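Local coordinates for protein PROBABLE CHAIN-FATTY-ACID-CoA LIGASE FADD13 (Mycobacterium tuberculosis, PDB 3T5C) that belongs to the AMP-binding enzyme family of the ANL clan and is represented here by its N-terminal domain, at residues 74-79 against 146-151. Numbering follows the deposited sequence.
Sequences AAKLGA and ADEPAV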
ATOM      1  N   ALA A  74       3.215  11.669   9.511  1.00 26.26           N
ATOM      2  CA  ALA A  74       1.851  11.806   9.993  1.00 26.15           C
ATOM      3  C   ALA A  74       1.629  10.711  11.036  1.00 26.24           C
ATOM      4  O   ALA A  74       0.938  10.910  12.043  1.00 26.46           O
ATOM      5  CB  ALA A  74       0.858  11.653   8.824  1.00 24.23           C
ATOM      6  N   ALA A  75       2.224   9.549  10.786  1.00 26.11           N
ATOM      7  CA  ALA A  75       2.104   8.417  11.700  1.00 24.30           C
ATOM      8  C   ALA A  75       2.643   8.794  13.076  1.00 23.51           C
ATOM      9  O   ALA A  75       2.041   8.476  14.096  1.00 23.52           O
ATOM     10  CB  ALA A  75       2.864   7.216  11.148  1.00 24.98           C
ATOM     11  N   LYS A  76       3.783   9.476  13.104  1.00 24.41           N
ATOM     12  CA  LYS A  76       4.375   9.889  14.376  1.00 26.37           C
ATOM     13  C   LYS A  76       3.554  11.000  15.054  1.00 25.20           C
ATOM     14  O   LYS A  76       3.585  11.155  16.269  1.00 26.52           O
ATOM     15  CB  LYS A  76       5.817  10.365  14.147  1.00 27.06           C
ATOM     16  CG  LYS A  76       6.745   9.267  13.627  1.00 27.03           C
ATOM     17  CD  LYS A  76       8.178   9.754  13.452  1.00 27.51           C
ATOM     18  CE  LYS A  76       9.086   8.622  13.000  1.00 24.06           C
ATOM     19  NZ  LYS A  76      10.471   9.081  12.748  1.00 24.92           N
ATOM     20  N   LEU A  77       2.828  11.768  14.254  1.00 25.65           N
ATOM     21  CA  LEU A  77       2.002  12.868  14.757  1.00 26.95           C
ATOM     22  C   LEU A  77       0.641  12.366  15.237  1.00 27.24           C
ATOM     23  O   LEU A  77       0.005  12.968  16.100  1.00 28.14           O
ATOM     24  CB  LEU A  77       1.810  13.898  13.645  1.00 23.58           C
ATOM     25  CG  LEU A  77       2.493  15.264  13.778  1.00 23.77           C
ATOM     26  CD1 LEU A  77       3.807  15.160  14.526  1.00 24.05           C
ATOM     27  CD2 LEU A  77       2.687  15.842  12.398  1.00 20.55           C
ATOM     28  N   GLY A  78       0.212  11.238  14.687  1.00 26.36           N
ATOM     29  CA  GLY A  78      -1.081  10.701  15.051  1.00 25.97           C
ATOM     30  C   GLY A  78      -2.092  11.251  14.062  1.00 25.22           C
ATOM     31  O   GLY A  78      -3.299  11.139  14.259  1.00 27.45           O
ATOM     32  N   ALA A  79      -1.584  11.856  12.992  1.00 24.85           N
ATOM     33  CA  ALA A  79      -2.427  12.416  11.946  1.00 25.06           C
ATOM     34  C   ALA A  79      -2.874  11.288  11.023  1.00 26.33           C
ATOM     35  O   ALA A  79      -2.397  10.153  11.130  1.00 27.11           O
ATOM     36  CB  ALA A  79      -1.667  13.478  11.165  1.00 23.19           C
ATOM     37  N   ALA A 146      14.206  18.160  12.595  1.00 41.57           N
ATOM     38  CA  ALA A 146      14.323  16.736  12.320  1.00 42.04           C
ATOM     39  C   ALA A 146      14.280  15.921  13.598  1.00 42.42           C
ATOM     40  O   ALA A 146      14.652  14.746  13.611  1.00 44.45           O
ATOM     41  CB  ALA A 146      15.613  16.452  11.551  1.00 39.84           C
ATOM     42  N   ASP A 147      13.832  16.545  14.682  1.00 43.22           N
ATOM     43  CA  ASP A 147      13.739  15.832  15.944  1.00 42.71           C
ATOM     44  C   ASP A 147      12.527  14.911  15.911  1.00 41.38           C
ATOM     45  O   ASP A 147      11.611  15.086  15.102  1.00 40.75           O
ATOM     46  CB  ASP A 147      13.656  16.807  17.128  1.00 47.23           C
ATOM     47  CG  ASP A 147      12.740  17.977  16.861  1.00 49.99           C
ATOM     48  OD1 ASP A 147      11.544  17.746  16.597  1.00 54.23           O
ATOM     49  OD2 ASP A 147      13.215  19.134  16.919  1.00 53.14           O
ATOM     50  N   GLU A 148      12.548  13.921  16.788  1.00 39.77           N
ATOM     51  CA  GLU A 148      11.497  12.924  16.881  1.00 38.60           C
ATOM     52  C   GLU A 148      10.275  13.501  17.602  1.00 38.17           C
ATOM     53  O   GLU A 148      10.404  14.119  18.658  1.00 37.04           O
ATOM     54  CB  GLU A 148      12.050  11.715  17.645  1.00 37.27           C
ATOM     55  CG  GLU A 148      11.483  10.362  17.251  1.00 39.71           C
ATOM     56  CD  GLU A 148      11.779   9.976  15.809  1.00 38.47           C
ATOM     57  OE1 GLU A 148      12.965   9.850  15.425  1.00 36.90           O
ATOM     58  OE2 GLU A 148      10.808   9.792  15.056  1.00 40.46           O
ATOM     59  N   PRO A 149       9.076  13.341  17.019  1.00 37.16           N
ATOM     60  CA  PRO A 149       7.877  13.868  17.678  1.00 36.17           C
ATOM     61  C   PRO A 149       7.644  13.148  18.999  1.00 36.47           C
ATOM     62  O   PRO A 149       8.039  11.992  19.166  1.00 36.61           O
ATOM     63  CB  PRO A 149       6.778  13.589  16.658  1.00 34.11           C
ATOM     64  CG  PRO A 149       7.491  13.799  15.377  1.00 34.17           C
ATOM     65  CD  PRO A 149       8.788  13.041  15.606  1.00 36.09           C
ATOM     66  N   ALA A 150       7.005  13.832  19.940  1.00 37.74           N
ATOM     67  CA  ALA A 150       6.737  13.241  21.241  1.00 38.80           C
ATOM     68  C   ALA A 150       5.240  13.102  21.483  1.00 39.77           C
ATOM     69  O   ALA A 150       4.741  13.436  22.558  1.00 39.46           O
ATOM     70  CB  ALA A 150       7.370  14.089  22.341  1.00 40.87           C
ATOM     71  N   VAL A 151       4.522  12.613  20.475  1.00 38.64           N
ATOM     72  CA  VAL A 151       3.085  12.420  20.606  1.00 35.37           C
ATOM     73  C   VAL A 151       2.847  10.965  20.958  1.00 35.60           C
ATOM     74  O   VAL A 151       3.371  10.065  20.295  1.00 35.71           O
ATOM     75  CB  VAL A 151       2.346  12.733  19.298  1.00 34.68           C
ATOM     76  CG1 VAL A 151       0.837  12.611  19.513  1.00 32.47           C
ATOM     77  CG2 VAL A 151       2.718  14.120  18.811  1.00 31.79           C
TER
HETATM   78  O   HOH W   1       4.918   9.886  18.188  1.00 34.22           O
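Lys76, near the end of helix 65-77, reaches past Pro149 to the carboxylate of Glu148 in the loop that follows helix 134-143. Its CB lies 4.0 Å from Pro149 CG. CG continues anti to the carbonyl carbon (chi1 -63°), and from there the chain is fully extended, crossing the proline at a slant and bringing CD to 4.0 Å from Pro149 CD; the apolar ring suits these methylenes. CD and CE also approach Glu148 OE2, with which NZ forms a salt bridge; the modelled 2.4 Å between NZ and OE2 is doubtfully short, and so is this crowding. Leu77 CD1 touches Pro149 CB at 4.0 Å. Val151 packs on the carbonyls of the helix end, its CB 3.6 Å from Lys76 O and CG1 3.5 Å from Leu77 O, while a water donates to both Lys76 O and Val151 O. Gly78 is the C-prime residue of a Schellman motif; at its positive phi a CB would jam against Leu77 O, hence glycine. Asn36 and Asn40 offer OD1 to Lys76 NZ and ND2 to Glu148 OE1, so the partly buried ion pair sits in a polar network that should stabilise both charges, consistent with tying the loop to helices 65-77 and 32-48.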